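Local atomic coordinates of oxidoreductase, NAD-binding/iron-sulfur cluster-binding protein (Nitratireductor pacificus pht-3B, PDB entry 6ZXU), a protein that acts as a catabolic reductive dehalogenase, removing halogen from organohalide substrates with a cobalamin cofactor and two [4Fe-4S] clusters. Residues His420-Val425 with Leu523-Asp528; Gly157-Glu162 with Pro376-Glu381; Glu78-Leu83 with Gln352-Leu357; Ala392-Ile397 with Val425-Gln430; Val148-Glu153 with Thr167-Thr172. All coordinates share one frame; numbering follows the deposited sequence.

Contact 1 (His420-Val425 with Leu523-Asp528); sequences HDYAVV and LPMSVD
Tyr422 and Met525 form the apolar heart of this contact, their side chains overlapping alongside and running antiparallel. Met525 runs out straight and then bends at its last torsion (chi3 -66°), which lays its methyl CE 3.5 Å from Tyr422 CB. The same methyl lies 3.7 Å from Val424 CG2, with Met525 roughly perpendicular to Val424. A slender, unbranched methionine suits this place because its methyl can settle between two strand side chains at once. Val527 adds a last apolar touch, its CG1 coming to the edge of the tyrosine ring 4.1 Å from CE1.

The second kind of contact is between ring and backbone. No hydrogen bond links the segments, but the loop curves round the ring: Leu523 O approaches obliquely, 3.3 Å from Tyr422 CD2, Met525 N lies over one face near the rim, and Met525 O is 3.5 Å from Tyr422 CE1. A flat tyrosine ring fits because its face and rim are broad enough for the carbonyls of Leu523 and Met525 and for Val527 CG1.

Ile383 of helix 376-390 also touches Val424 and Met525, and backbone bonds join Tyr422 to Thr521. The pattern is that of an antiparallel sheet packed against a helix, with the loop after strand 514-521 passing across strand 422-429 and reaching the edge strand 394-399, where Asp528 bonds to Ile397.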
# COMPACT_ATOMS: atom_id res chain seq x y z
N HIS A 420 10.85 -21.31 -7.09
CA HIS A 420 9.62 -21.22 -7.80
C HIS A 420 9.86 -20.60 -9.19
O HIS A 420 10.75 -19.82 -9.38
CB HIS A 420 8.60 -20.35 -7.10
CG HIS A 420 8.06 -20.91 -5.85
ND1 HIS A 420 7.81 -20.15 -4.74
CD2 HIS A 420 7.77 -22.19 -5.50
CE1 HIS A 420 7.38 -20.94 -3.76
NE2 HIS A 420 7.36 -22.17 -4.21
N ASP A 421 8.97 -20.91 -10.10
CA ASP A 421 9.06 -20.50 -11.50
C ASP A 421 8.53 -19.14 -11.85
O ASP A 421 8.98 -18.56 -12.80
CB ASP A 421 8.28 -21.51 -12.32
CG ASP A 421 8.99 -22.93 -12.41
OD1 ASP A 421 10.23 -22.97 -12.23
OD2 ASP A 421 8.26 -23.95 -12.61
N TYR A 422 7.51 -18.67 -11.12
CA TYR A 422 6.82 -17.44 -11.47
C TYR A 422 6.74 -16.49 -10.29
O TYR A 422 6.76 -16.91 -9.15
CB TYR A 422 5.40 -17.73 -11.96
CG TYR A 422 5.31 -18.59 -13.17
CD1 TYR A 422 5.55 -18.04 -14.44
CD2 TYR A 422 5.14 -19.98 -13.06
CE1 TYR A 422 5.55 -18.82 -15.57
CE2 TYR A 422 5.15 -20.77 -14.18
CZ TYR A 422 5.33 -20.19 -15.41
OH TYR A 422 5.32 -20.93 -16.53
N ALA A 423 6.65 -15.21 -10.60
CA ALA A 423 6.46 -14.14 -9.59
C ALA A 423 5.19 -13.42 -9.94
O ALA A 423 4.99 -12.98 -11.09
CB ALA A 423 7.62 -13.15 -9.59
N VAL A 424 4.27 -13.39 -9.00
CA VAL A 424 3.07 -12.56 -9.10
C VAL A 424 3.35 -11.29 -8.28
O VAL A 424 3.70 -11.34 -7.12
CB VAL A 424 1.84 -13.26 -8.56
CG1 VAL A 424 0.58 -12.38 -8.74
CG2 VAL A 424 1.70 -14.59 -9.29
N VAL A 425 3.31 -10.15 -8.97
CA VAL A 425 3.68 -8.88 -8.42
C VAL A 425 2.41 -8.03 -8.34
O VAL A 425 1.67 -7.85 -9.32
CB VAL A 425 4.68 -8.15 -9.33
CG1 VAL A 425 5.22 -6.90 -8.66
CG2 VAL A 425 5.82 -9.09 -9.65
N LEU A 523 2.40 -22.29 -10.13
CA LEU A 523 1.23 -22.30 -10.99
C LEU A 523 1.54 -21.78 -12.36
O LEU A 523 2.01 -20.67 -12.52
CB LEU A 523 0.12 -21.47 -10.39
CG LEU A 523 -1.15 -21.40 -11.18
CD1 LEU A 523 -1.86 -22.75 -11.10
CD2 LEU A 523 -2.06 -20.29 -10.66
N PRO A 524 1.31 -22.57 -13.42
CA PRO A 524 1.62 -22.09 -14.79
C PRO A 524 0.73 -20.95 -15.25
O PRO A 524 -0.50 -21.08 -15.22
CB PRO A 524 1.40 -23.35 -15.71
CG PRO A 524 1.58 -24.48 -14.75
CD PRO A 524 1.02 -24.02 -13.41
N MET A 525 1.38 -19.84 -15.65
CA MET A 525 0.67 -18.62 -16.03
C MET A 525 1.36 -17.99 -17.21
O MET A 525 2.59 -18.01 -17.21
CB MET A 525 0.67 -17.63 -14.86
CG MET A 525 -0.04 -18.09 -13.63
SD MET A 525 0.16 -17.07 -12.14
CE MET A 525 1.90 -17.29 -11.84
N SER A 526 0.61 -17.40 -18.11
CA SER A 526 1.20 -16.51 -19.11
C SER A 526 1.78 -15.24 -18.44
O SER A 526 1.20 -14.70 -17.49
CB SER A 526 0.19 -16.08 -20.13
OG SER A 526 -0.38 -17.22 -20.70
N VAL A 527 2.95 -14.82 -18.90
CA VAL A 527 3.67 -13.71 -18.30
C VAL A 527 3.36 -12.45 -19.04
O VAL A 527 2.90 -12.49 -20.20
CB VAL A 527 5.23 -13.95 -18.21
CG1 VAL A 527 5.51 -15.16 -17.42
CG2 VAL A 527 5.84 -14.00 -19.54
N ASP A 528 3.40 -11.33 -18.34
CA ASP A 528 3.31 -10.02 -18.94
C ASP A 528 4.64 -9.59 -19.50
O ASP A 528 5.60 -10.29 -19.35
CB ASP A 528 2.81 -9.00 -17.91
CG ASP A 528 1.34 -9.32 -17.49
OD1 ASP A 528 0.43 -9.15 -18.31
OD2 ASP A 528 1.10 -9.80 -16.36

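Contact 2 (Gly157-Glu162 with Pro376-Glu381); sequences GEAGAE and PGRNAE
Ala159 and Arg378 bring the two backbones within 5.6 Å, CA to CA, where a type II turn from Glu158 to Ala161 meets the start of helix 376-390. Gly160, third in that turn and N-cap of helix 161-164, has a positive phi (82°) that glycine readily adopts. The Arg378 chain folds at chi2 and chi3 and reaches the residue just before the turn end-on, both terminal nitrogens gripping one acceptor: NH1 is 3.2 Å and NH2 3.1 Å from Gly157 O. That oxygen lies in the guanidinium plane, but only NH1 sits in the carbonyl plane; NH2 stands 45° above it. Ala159 N lies over a guanidinium face without bonding to it. Instead it donates to water 2, 2.9 Å from the water O, and this water donates to Glu381 OE2. Water 1 donates to Ala159 O, with a weak second bond to Glu381 O. The small alanine fits closely against the helix, its CB 3.2 Å from Arg378 O. The contact thus joins the surface connection between strand 142-149 and helix 168-190 to the N-terminal turns of helix 376-390, which are bound in turn to the loop after strand 514-521 through Asn379 with Pro524 and Pro376 with Ser526.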
# COMPACT_ATOMS: atom_id res chain seq x y z
N GLY A 157 -18.33 -17.88 -16.09
CA GLY A 157 -17.50 -18.31 -17.19
C GLY A 157 -16.16 -17.61 -17.30
O GLY A 157 -15.34 -18.03 -18.10
N GLU A 158 -15.91 -16.55 -16.49
CA GLU A 158 -14.59 -15.94 -16.47
C GLU A 158 -13.65 -16.78 -15.64
O GLU A 158 -14.05 -17.47 -14.72
CB GLU A 158 -14.64 -14.49 -15.95
CG GLU A 158 -15.48 -13.54 -16.75
CD GLU A 158 -15.12 -12.04 -16.46
OE1 GLU A 158 -15.21 -11.60 -15.25
OE2 GLU A 158 -14.83 -11.30 -17.46
N ALA A 159 -12.38 -16.68 -15.96
CA ALA A 159 -11.37 -17.41 -15.23
C ALA A 159 -11.40 -16.98 -13.74
O ALA A 159 -11.52 -15.78 -13.40
CB ALA A 159 -10.00 -17.18 -15.84
N GLY A 160 -11.37 -17.98 -12.86
CA GLY A 160 -11.40 -17.77 -11.42
C GLY A 160 -12.75 -17.53 -10.77
O GLY A 160 -12.80 -17.36 -9.52
N ALA A 161 -13.84 -17.58 -11.53
CA ALA A 161 -15.14 -17.41 -10.92
C ALA A 161 -15.40 -18.44 -9.77
O ALA A 161 -15.89 -18.06 -8.67
CB ALA A 161 -16.21 -17.41 -11.98
N GLU A 162 -15.03 -19.70 -9.99
CA GLU A 162 -15.14 -20.76 -8.98
C GLU A 162 -14.27 -20.51 -7.75
O GLU A 162 -14.60 -20.96 -6.63
CB GLU A 162 -14.73 -22.16 -9.61
N PRO A 376 -2.59 -21.68 -19.34
CA PRO A 376 -1.84 -20.67 -18.60
C PRO A 376 -2.33 -19.21 -18.86
O PRO A 376 -2.28 -18.41 -17.96
CB PRO A 376 -0.39 -20.87 -19.03
CG PRO A 376 -0.39 -22.12 -19.81
CD PRO A 376 -1.75 -22.30 -20.37
N GLY A 377 -2.92 -18.95 -20.01
CA GLY A 377 -3.56 -17.70 -20.27
C GLY A 377 -4.75 -17.43 -19.35
O GLY A 377 -4.91 -16.32 -18.85
N ARG A 378 -5.56 -18.43 -19.12
CA ARG A 378 -6.68 -18.31 -18.19
C ARG A 378 -6.22 -18.29 -16.73
O ARG A 378 -6.81 -17.61 -15.94
CB ARG A 378 -7.67 -19.48 -18.39
CG ARG A 378 -8.35 -19.48 -19.73
CD ARG A 378 -9.65 -18.74 -19.73
NE ARG A 378 -10.64 -19.39 -18.84
CZ ARG A 378 -11.90 -18.94 -18.65
NH1 ARG A 378 -12.34 -17.87 -19.28
NH2 ARG A 378 -12.69 -19.54 -17.75
N ASN A 379 -5.17 -19.04 -16.37
CA ASN A 379 -4.61 -19.03 -15.04
C ASN A 379 -4.11 -17.59 -14.70
O ASN A 379 -4.34 -17.15 -13.60
CB ASN A 379 -3.47 -20.01 -14.86
CG ASN A 379 -3.92 -21.47 -14.98
OD1 ASN A 379 -5.14 -21.77 -15.06
ND2 ASN A 379 -2.94 -22.36 -14.95
N ALA A 380 -3.51 -16.92 -15.68
CA ALA A 380 -3.11 -15.54 -15.48
C ALA A 380 -4.27 -14.62 -15.22
O ALA A 380 -4.24 -13.88 -14.25
CB ALA A 380 -2.28 -15.07 -16.62
N GLU A 381 -5.33 -14.76 -15.96
CA GLU A 381 -6.50 -13.94 -15.76
C GLU A 381 -7.19 -14.24 -14.43
O GLU A 381 -7.71 -13.32 -13.82
CB GLU A 381 -7.54 -14.19 -16.89
CG GLU A 381 -7.12 -13.80 -18.28
CD GLU A 381 -8.24 -14.11 -19.34
OE1 GLU A 381 -8.15 -13.45 -20.39
OE2 GLU A 381 -9.20 -14.96 -19.08
O HOH W 1 -10.98 -13.53 -14.93
O HOH W 2 -11.42 -14.46 -17.60

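Contact 3 (Glu78-Leu83 with Gln352-Leu357); sequences EEYARL and QNMVPL
Tyr80 and Leu357 both set CG anti to the carbonyl carbon (chi1 -80° and -53°), and these torsions turn the two side chains to meet each other. The result is a helix packing in which helix 74-85 lies against residues 353-357, where helix 342-354 passes into the 3-10 segment 355-357, with a CH-pi and a Met-aromatic contact on the same ring. Leu357 CD1 sits over one face of the Tyr80 ring, 4.3 Å from the centroid and 22° off the normal. Met354 runs roughly perpendicular to the Tyr80 side chain, at the ring edge, with its SD 5.3 Å from the Tyr80 centroid. Leu83, a turn further along, closes the apolar group: its CD2 is 3.7 Å from Met354 CG and 4.0 Å from Leu357 CD1. A branched leucine suits position 357, CD1 lying on the Tyr80 face and CD2 against the Glu79 carboxylate. The extended Glu79 brings OE2 to 3.8 Å from Leu357 CD2.

Helix 445-469 adds Val462 beside Tyr80 and Ala457 beside Met354. A tyrosine rather than a phenylalanine fits here because its hydroxyl meets water. Water 3 lies within bonding distance of both Tyr80 OH and Leu357 O, though it cannot donate to every acceptor about it, while water 4, in the plane of the ring, lies 2.7 Å from Tyr80 OH and donates to Met354 O at 2.9 Å.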
# COMPACT_ATOMS: atom_id res chain seq x y z
N GLU A 78 -10.71 -17.06 5.81
CA GLU A 78 -11.11 -17.41 7.20
C GLU A 78 -9.90 -17.54 8.10
O GLU A 78 -9.90 -17.11 9.24
CB GLU A 78 -11.92 -18.68 7.22
CG GLU A 78 -13.34 -18.46 6.70
CD GLU A 78 -14.17 -19.78 6.70
OE1 GLU A 78 -15.42 -19.74 7.02
OE2 GLU A 78 -13.55 -20.88 6.46
N GLU A 79 -8.82 -18.09 7.60
CA GLU A 79 -7.63 -18.19 8.40
C GLU A 79 -7.03 -16.85 8.73
O GLU A 79 -6.58 -16.64 9.83
CB GLU A 79 -6.59 -19.06 7.68
CG GLU A 79 -5.39 -19.24 8.56
CD GLU A 79 -4.21 -19.90 7.84
OE1 GLU A 79 -4.18 -19.86 6.56
OE2 GLU A 79 -3.31 -20.45 8.58
N TYR A 80 -7.00 -15.91 7.77
CA TYR A 80 -6.40 -14.59 8.07
C TYR A 80 -7.34 -13.80 9.00
O TYR A 80 -6.87 -13.06 9.85
CB TYR A 80 -6.06 -13.83 6.76
CG TYR A 80 -4.75 -14.33 6.18
CD1 TYR A 80 -4.72 -15.45 5.38
CD2 TYR A 80 -3.57 -13.67 6.40
CE1 TYR A 80 -3.53 -15.96 4.87
CE2 TYR A 80 -2.36 -14.18 5.90
CZ TYR A 80 -2.35 -15.34 5.18
OH TYR A 80 -1.16 -15.87 4.65
N ALA A 81 -8.64 -13.96 8.86
CA ALA A 81 -9.59 -13.35 9.82
C ALA A 81 -9.32 -13.84 11.24
O ALA A 81 -9.34 -13.05 12.18
CB ALA A 81 -11.03 -13.66 9.39
N ARG A 82 -9.05 -15.14 11.41
CA ARG A 82 -8.81 -15.66 12.74
C ARG A 82 -7.54 -15.10 13.29
O ARG A 82 -7.43 -14.86 14.45
CB ARG A 82 -8.77 -17.20 12.71
CG ARG A 82 -10.15 -17.87 12.55
CD ARG A 82 -10.11 -19.35 12.93
NE ARG A 82 -9.21 -20.10 12.03
CZ ARG A 82 -9.56 -20.61 10.85
NH1 ARG A 82 -10.83 -20.51 10.42
NH2 ARG A 82 -8.65 -21.25 10.08
N LEU A 83 -6.53 -14.96 12.43
CA LEU A 83 -5.30 -14.35 12.85
C LEU A 83 -5.54 -12.93 13.33
O LEU A 83 -5.05 -12.55 14.37
CB LEU A 83 -4.33 -14.34 11.69
CG LEU A 83 -3.04 -13.63 11.95
CD1 LEU A 83 -2.26 -14.42 12.98
CD2 LEU A 83 -2.25 -13.50 10.61
N GLN A 352 3.82 -8.66 11.75
CA GLN A 352 4.76 -9.68 12.24
C GLN A 352 4.18 -11.09 12.26
O GLN A 352 4.86 -12.06 11.98
CB GLN A 352 5.30 -9.30 13.60
CG GLN A 352 6.24 -8.14 13.62
CD GLN A 352 6.54 -7.70 15.08
OE1 GLN A 352 5.78 -8.00 16.04
NE2 GLN A 352 7.66 -6.96 15.24
N ASN A 353 2.94 -11.22 12.60
CA ASN A 353 2.33 -12.51 12.70
C ASN A 353 1.80 -13.09 11.45
O ASN A 353 1.30 -14.20 11.46
CB ASN A 353 1.28 -12.49 13.78
CG ASN A 353 1.93 -12.37 15.17
OD1 ASN A 353 2.44 -13.36 15.71
ND2 ASN A 353 2.00 -11.15 15.71
N MET A 354 1.84 -12.35 10.35
CA MET A 354 1.58 -12.94 9.04
C MET A 354 2.79 -13.70 8.50
O MET A 354 2.66 -14.55 7.62
CB MET A 354 1.11 -11.88 8.03
CG MET A 354 -0.35 -11.49 8.18
SD MET A 354 -0.95 -10.39 6.86
CE MET A 354 -0.10 -8.84 7.23
N VAL A 355 3.99 -13.41 9.03
CA VAL A 355 5.21 -14.01 8.51
C VAL A 355 5.18 -15.58 8.55
O VAL A 355 5.49 -16.21 7.53
CB VAL A 355 6.44 -13.48 9.20
CG1 VAL A 355 7.66 -14.20 8.69
CG2 VAL A 355 6.57 -11.98 8.94
N PRO A 356 4.69 -16.20 9.63
CA PRO A 356 4.69 -17.68 9.62
C PRO A 356 3.74 -18.28 8.61
O PRO A 356 3.86 -19.49 8.34
CB PRO A 356 4.21 -18.02 11.05
CG PRO A 356 4.63 -16.84 11.86
CD PRO A 356 4.38 -15.68 10.97
N LEU A 357 2.86 -17.46 8.03
CA LEU A 357 1.88 -17.96 7.08
C LEU A 357 2.28 -17.77 5.65
O LEU A 357 1.50 -18.03 4.78
CB LEU A 357 0.50 -17.33 7.32
CG LEU A 357 -0.07 -17.40 8.75
CD1 LEU A 357 -1.54 -17.00 8.73
CD2 LEU A 357 0.04 -18.77 9.33
O HOH W 3 -1.45 -18.91 4.63
O HOH W 4 1.15 -14.62 5.16

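Contact 4 (Ala392-Ile397 with Val425-Gln430)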
# COMPACT_ATOMS: atom_id res chain seq x y z
N ALA A 392 -5.87 -5.47 -4.59
CA ALA A 392 -4.68 -4.92 -5.27
C ALA A 392 -5.04 -3.78 -6.20
O ALA A 392 -6.12 -3.75 -6.76
CB ALA A 392 -3.96 -6.04 -6.02
N ASP A 393 -4.15 -2.82 -6.37
CA ASP A 393 -4.27 -1.78 -7.38
C ASP A 393 -3.74 -2.14 -8.79
O ASP A 393 -4.30 -1.75 -9.76
CB ASP A 393 -3.64 -0.47 -6.88
CG ASP A 393 -4.42 0.08 -5.57
OD1 ASP A 393 -5.67 0.23 -5.66
OD2 ASP A 393 -3.82 0.20 -4.46
N PHE A 394 -2.68 -2.94 -8.84
CA PHE A 394 -2.14 -3.54 -10.06
C PHE A 394 -1.71 -4.95 -9.80
O PHE A 394 -1.14 -5.25 -8.74
CB PHE A 394 -0.94 -2.75 -10.57
CG PHE A 394 -1.23 -1.34 -10.99
CD1 PHE A 394 -1.33 -0.33 -10.06
CD2 PHE A 394 -1.52 -1.03 -12.29
CE1 PHE A 394 -1.67 0.97 -10.42
CE2 PHE A 394 -1.85 0.27 -12.66
CZ PHE A 394 -1.93 1.26 -11.72
N VAL A 395 -1.89 -5.81 -10.76
CA VAL A 395 -1.38 -7.17 -10.75
C VAL A 395 -0.66 -7.47 -12.09
O VAL A 395 -1.15 -7.13 -13.15
CB VAL A 395 -2.49 -8.26 -10.57
CG1 VAL A 395 -1.87 -9.64 -10.43
CG2 VAL A 395 -3.39 -8.00 -9.40
N GLY A 396 0.55 -7.97 -11.97
CA GLY A 396 1.32 -8.43 -13.11
C GLY A 396 2.03 -9.72 -12.77
O GLY A 396 2.27 -10.03 -11.64
N ILE A 397 2.49 -10.42 -13.78
CA ILE A 397 3.10 -11.71 -13.66
C ILE A 397 4.33 -11.81 -14.54
O ILE A 397 4.31 -11.34 -15.69
CB ILE A 397 2.09 -12.84 -14.12
CG1 ILE A 397 0.79 -12.71 -13.32
CG2 ILE A 397 2.74 -14.20 -13.90
CD1 ILE A 397 -0.36 -13.48 -13.89
N VAL A 425 3.31 -10.15 -8.97
CA VAL A 425 3.68 -8.88 -8.42
C VAL A 425 2.41 -8.03 -8.34
O VAL A 425 1.67 -7.85 -9.32
CB VAL A 425 4.68 -8.15 -9.33
CG1 VAL A 425 5.22 -6.90 -8.66
CG2 VAL A 425 5.82 -9.09 -9.65
N MET A 426 2.21 -7.45 -7.17
CA MET A 426 1.05 -6.56 -6.95
C MET A 426 1.50 -5.26 -6.36
O MET A 426 2.44 -5.22 -5.59
CB MET A 426 0.04 -7.21 -6.09
CG MET A 426 -0.54 -8.37 -6.83
SD MET A 426 -1.62 -9.44 -5.89
CE MET A 426 -0.40 -10.13 -4.74
N LEU A 427 0.90 -4.18 -6.82
CA LEU A 427 1.17 -2.83 -6.32
C LEU A 427 -0.03 -2.35 -5.48
O LEU A 427 -1.16 -2.52 -5.88
CB LEU A 427 1.45 -1.90 -7.42
CG LEU A 427 2.57 -2.14 -8.42
CD1 LEU A 427 2.64 -0.89 -9.37
CD2 LEU A 427 3.90 -2.32 -7.75
N ILE A 428 0.28 -1.77 -4.36
CA ILE A 428 -0.67 -1.11 -3.45
C ILE A 428 -0.32 0.37 -3.45
O ILE A 428 0.81 0.73 -3.12
CB ILE A 428 -0.59 -1.70 -2.04
CG1 ILE A 428 -0.72 -3.22 -2.03
CG2 ILE A 428 -1.63 -1.05 -1.16
CD1 ILE A 428 -2.09 -3.66 -2.51
N ASP A 429 -1.29 1.19 -3.78
CA ASP A 429 -1.18 2.64 -3.82
C ASP A 429 -0.97 3.13 -2.38
O ASP A 429 -1.72 2.78 -1.47
CB ASP A 429 -2.42 3.27 -4.45
CG ASP A 429 -2.29 4.76 -4.68
OD1 ASP A 429 -1.42 5.43 -4.01
OD2 ASP A 429 -3.10 5.29 -5.48
N GLN A 430 0.11 3.87 -2.14
CA GLN A 430 0.38 4.40 -0.81
C GLN A 430 -0.62 5.50 -0.33
O GLN A 430 -0.71 5.71 0.90
CB GLN A 430 1.76 4.95 -0.67
CG GLN A 430 2.80 3.85 -0.52
CD GLN A 430 4.07 4.32 0.21
OE1 GLN A 430 4.02 5.05 1.19
NE2 GLN A 430 5.23 3.87 -0.30
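A classic beta bulge, with Asp393 and Phe394 both facing Leu427, starts the antiparallel pairing of strands 394-399 and 422-429 beside the cobalamin pocket, whose residue Gln430 touches the cofactor. Leu427 O accepts from Asp393 N at 3.0 Å and more weakly from Phe394 N. Beyond the bulge the pairing is regular: Leu427 N bonds to Phe394 O, and Gly396 and Val425 form a hydrogen-bonded pair with nearly straight bonds, Gly396 N to Val425 O being 2.9 Å. Val395 and Met426 are the non-hydrogen-bonded pair between, side by side, with Val395 CG2 3.9 Å from Met426 CG. On the other face Phe394 CB packs 4.0 Å from Leu427 CB. Asp393, a short side chain ending in an acceptor, extends the pairing: chi1 -63° carries OD2 to Asp429 N at 2.8 Å, almost straight (175°), on the anti side of the carboxylate. With an alanine here, the amide of Asp429 would probably lose this acceptor and the strand's end be freer to move. Arg513, salt-bridged to Asp429, probably eases any repulsion between the carboxylates (Asp393 OD2 to Asp429 OD2 5.2 Å), and this chemistry probably helps hold the strand end before cobalamin-binding Gln430.

Contact 5 (Val148-Glu153 with Thr167-Thr172); sequences VQFGRE and TNAART
The Phe150 ring and the Asn168 amide lie stacked, their planes 18° apart, with Asn168 CB over the ring face 4.0 Å from its centroid. The Arg171 guanidinium has Gly151 N over one face, near the rim, and Thr172 CB in plane at its edge; Gln149 O is also near the edge, accepting from Arg171 NH1 at 3.1 Å. Glycine suits position 151, since a side chain there would run into Arg171 NH2.

Asn168 pairs with Gly151 much as a neighbouring peptide would. Its OD1 accepts from Gly151 N at 2.9 Å on an in-plane lone pair, and its ND2 donates to Gly151 O at 2.9 Å, nearly straight (169°). The second ND2 proton goes to the anti lone pair of Glu153 OE2, 3.0 Å away. A chi1 of -138°, far from a staggered value, turns the amide into this position. A leucine in its place would probably leave Gly151 N and O and the Glu153 carboxylate without these partners. Within the helix, Thr172 OG1 donates to Asn168 O at 2.7 Å and itself accepts from Arg171 NH1.

Asp64 accepts from the backbone N of Asn168 and of Ala169, and Arg171 makes a cation-pi contact with Tyr389. The contact binds the chain leaving strand 142-149 to the first turn of helix 168-190, close to Arg233 of the adjoining strand 232-239.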
# COMPACT_ATOMS: atom_id res chain seq x y z
N VAL A 148 -17.17 -2.09 5.00
CA VAL A 148 -16.35 -2.33 3.80
C VAL A 148 -17.26 -2.93 2.75
O VAL A 148 -17.90 -3.96 2.97
CB VAL A 148 -15.14 -3.28 4.15
CG1 VAL A 148 -14.39 -3.75 2.88
CG2 VAL A 148 -14.22 -2.58 5.09
N GLN A 149 -17.24 -2.39 1.55
CA GLN A 149 -18.03 -2.96 0.45
C GLN A 149 -17.52 -4.31 -0.03
O GLN A 149 -16.34 -4.58 -0.03
CB GLN A 149 -18.08 -1.96 -0.74
CG GLN A 149 -19.13 -2.38 -1.76
CD GLN A 149 -19.53 -1.36 -2.82
OE1 GLN A 149 -20.60 -1.47 -3.43
NE2 GLN A 149 -18.66 -0.44 -3.09
N PHE A 150 -18.44 -5.18 -0.43
CA PHE A 150 -18.10 -6.41 -1.07
C PHE A 150 -17.22 -6.13 -2.24
O PHE A 150 -17.40 -5.12 -2.92
CB PHE A 150 -19.37 -7.13 -1.63
CG PHE A 150 -20.08 -8.01 -0.63
CD1 PHE A 150 -19.85 -7.90 0.69
CD2 PHE A 150 -21.04 -8.91 -1.07
CE1 PHE A 150 -20.53 -8.68 1.61
CE2 PHE A 150 -21.72 -9.69 -0.16
CZ PHE A 150 -21.47 -9.57 1.20
N GLY A 151 -16.32 -7.07 -2.53
CA GLY A 151 -15.52 -7.00 -3.77
C GLY A 151 -16.34 -7.30 -5.00
O GLY A 151 -17.32 -8.05 -4.96
N ARG A 152 -15.89 -6.77 -6.14
CA ARG A 152 -16.38 -7.22 -7.42
C ARG A 152 -15.96 -8.67 -7.68
O ARG A 152 -14.84 -9.08 -7.31
CB ARG A 152 -15.80 -6.39 -8.56
CG ARG A 152 -16.33 -4.98 -8.67
CD ARG A 152 -15.72 -4.27 -9.89
NE ARG A 152 -16.10 -4.94 -11.10
CZ ARG A 152 -15.39 -4.94 -12.24
NH1 ARG A 152 -14.28 -4.26 -12.36
NH2 ARG A 152 -15.81 -5.65 -13.26
N GLU A 153 -16.83 -9.44 -8.28
CA GLU A 153 -16.50 -10.83 -8.60
C GLU A 153 -16.47 -11.01 -10.13
O GLU A 153 -17.08 -10.26 -10.86
CB GLU A 153 -17.50 -11.79 -7.98
CG GLU A 153 -17.78 -11.58 -6.50
CD GLU A 153 -18.73 -12.67 -5.89
OE1 GLU A 153 -18.97 -13.69 -6.61
OE2 GLU A 153 -19.19 -12.56 -4.70
N THR A 167 -17.51 -16.28 -1.55
CA THR A 167 -16.52 -15.96 -0.54
C THR A 167 -16.54 -14.47 -0.10
O THR A 167 -15.73 -14.07 0.70
CB THR A 167 -15.10 -16.25 -1.04
OG1 THR A 167 -14.78 -15.32 -2.10
CG2 THR A 167 -14.98 -17.68 -1.54
N ASN A 168 -17.51 -13.72 -0.52
CA ASN A 168 -17.43 -12.28 -0.36
C ASN A 168 -17.62 -11.81 1.05
O ASN A 168 -16.89 -10.96 1.55
CB ASN A 168 -18.41 -11.62 -1.31
CG ASN A 168 -17.82 -10.40 -1.99
OD1 ASN A 168 -17.00 -9.68 -1.41
ND2 ASN A 168 -18.20 -10.19 -3.19
N ALA A 169 -18.52 -12.44 1.77
CA ALA A 169 -18.73 -12.06 3.17
C ALA A 169 -17.57 -12.40 4.03
O ALA A 169 -17.18 -11.63 4.89
CB ALA A 169 -19.98 -12.74 3.70
N ALA A 170 -16.95 -13.53 3.78
CA ALA A 170 -15.70 -13.91 4.50
C ALA A 170 -14.47 -13.07 4.11
O ALA A 170 -13.72 -12.63 4.94
CB ALA A 170 -15.40 -15.38 4.28
N ARG A 171 -14.32 -12.81 2.81
CA ARG A 171 -13.32 -11.87 2.31
C ARG A 171 -13.51 -10.48 2.94
O ARG A 171 -12.57 -9.87 3.44
CB ARG A 171 -13.44 -11.81 0.78
CG ARG A 171 -12.59 -10.77 0.04
CD ARG A 171 -13.46 -9.56 -0.18
NE ARG A 171 -12.96 -8.52 -1.05
CZ ARG A 171 -13.34 -7.27 -0.95
NH1 ARG A 171 -14.26 -6.90 -0.07
NH2 ARG A 171 -12.88 -6.37 -1.78
N THR A 172 -14.71 -9.98 2.90
CA THR A 172 -14.98 -8.66 3.45
C THR A 172 -14.92 -8.67 5.00
O THR A 172 -14.40 -7.72 5.59
CB THR A 172 -16.29 -8.17 2.91
OG1 THR A 172 -16.31 -8.30 1.47
CG2 THR A 172 -16.51 -6.73 3.31

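In the fold
From the N terminus, contact 3 opens first and closes a long loop only at residues 352-357, joining helix 74-85 to the end of helix 342-354. Contact 5, a short closure from strand 142-149 to helix 168-190, falls wholly within that loop. Contact 2 opens between the two segments of contact 5 and closes on helix 376-390, crossing both contact 5 and contact 3 and tying the N-terminal part to the region of the second sheet. Contact 4 then pairs strands 394-399 and 422-429. Contact 1 crosses it, sharing Val425, and brings in the loop after strand 514-521, which also touches the helix of contact 2.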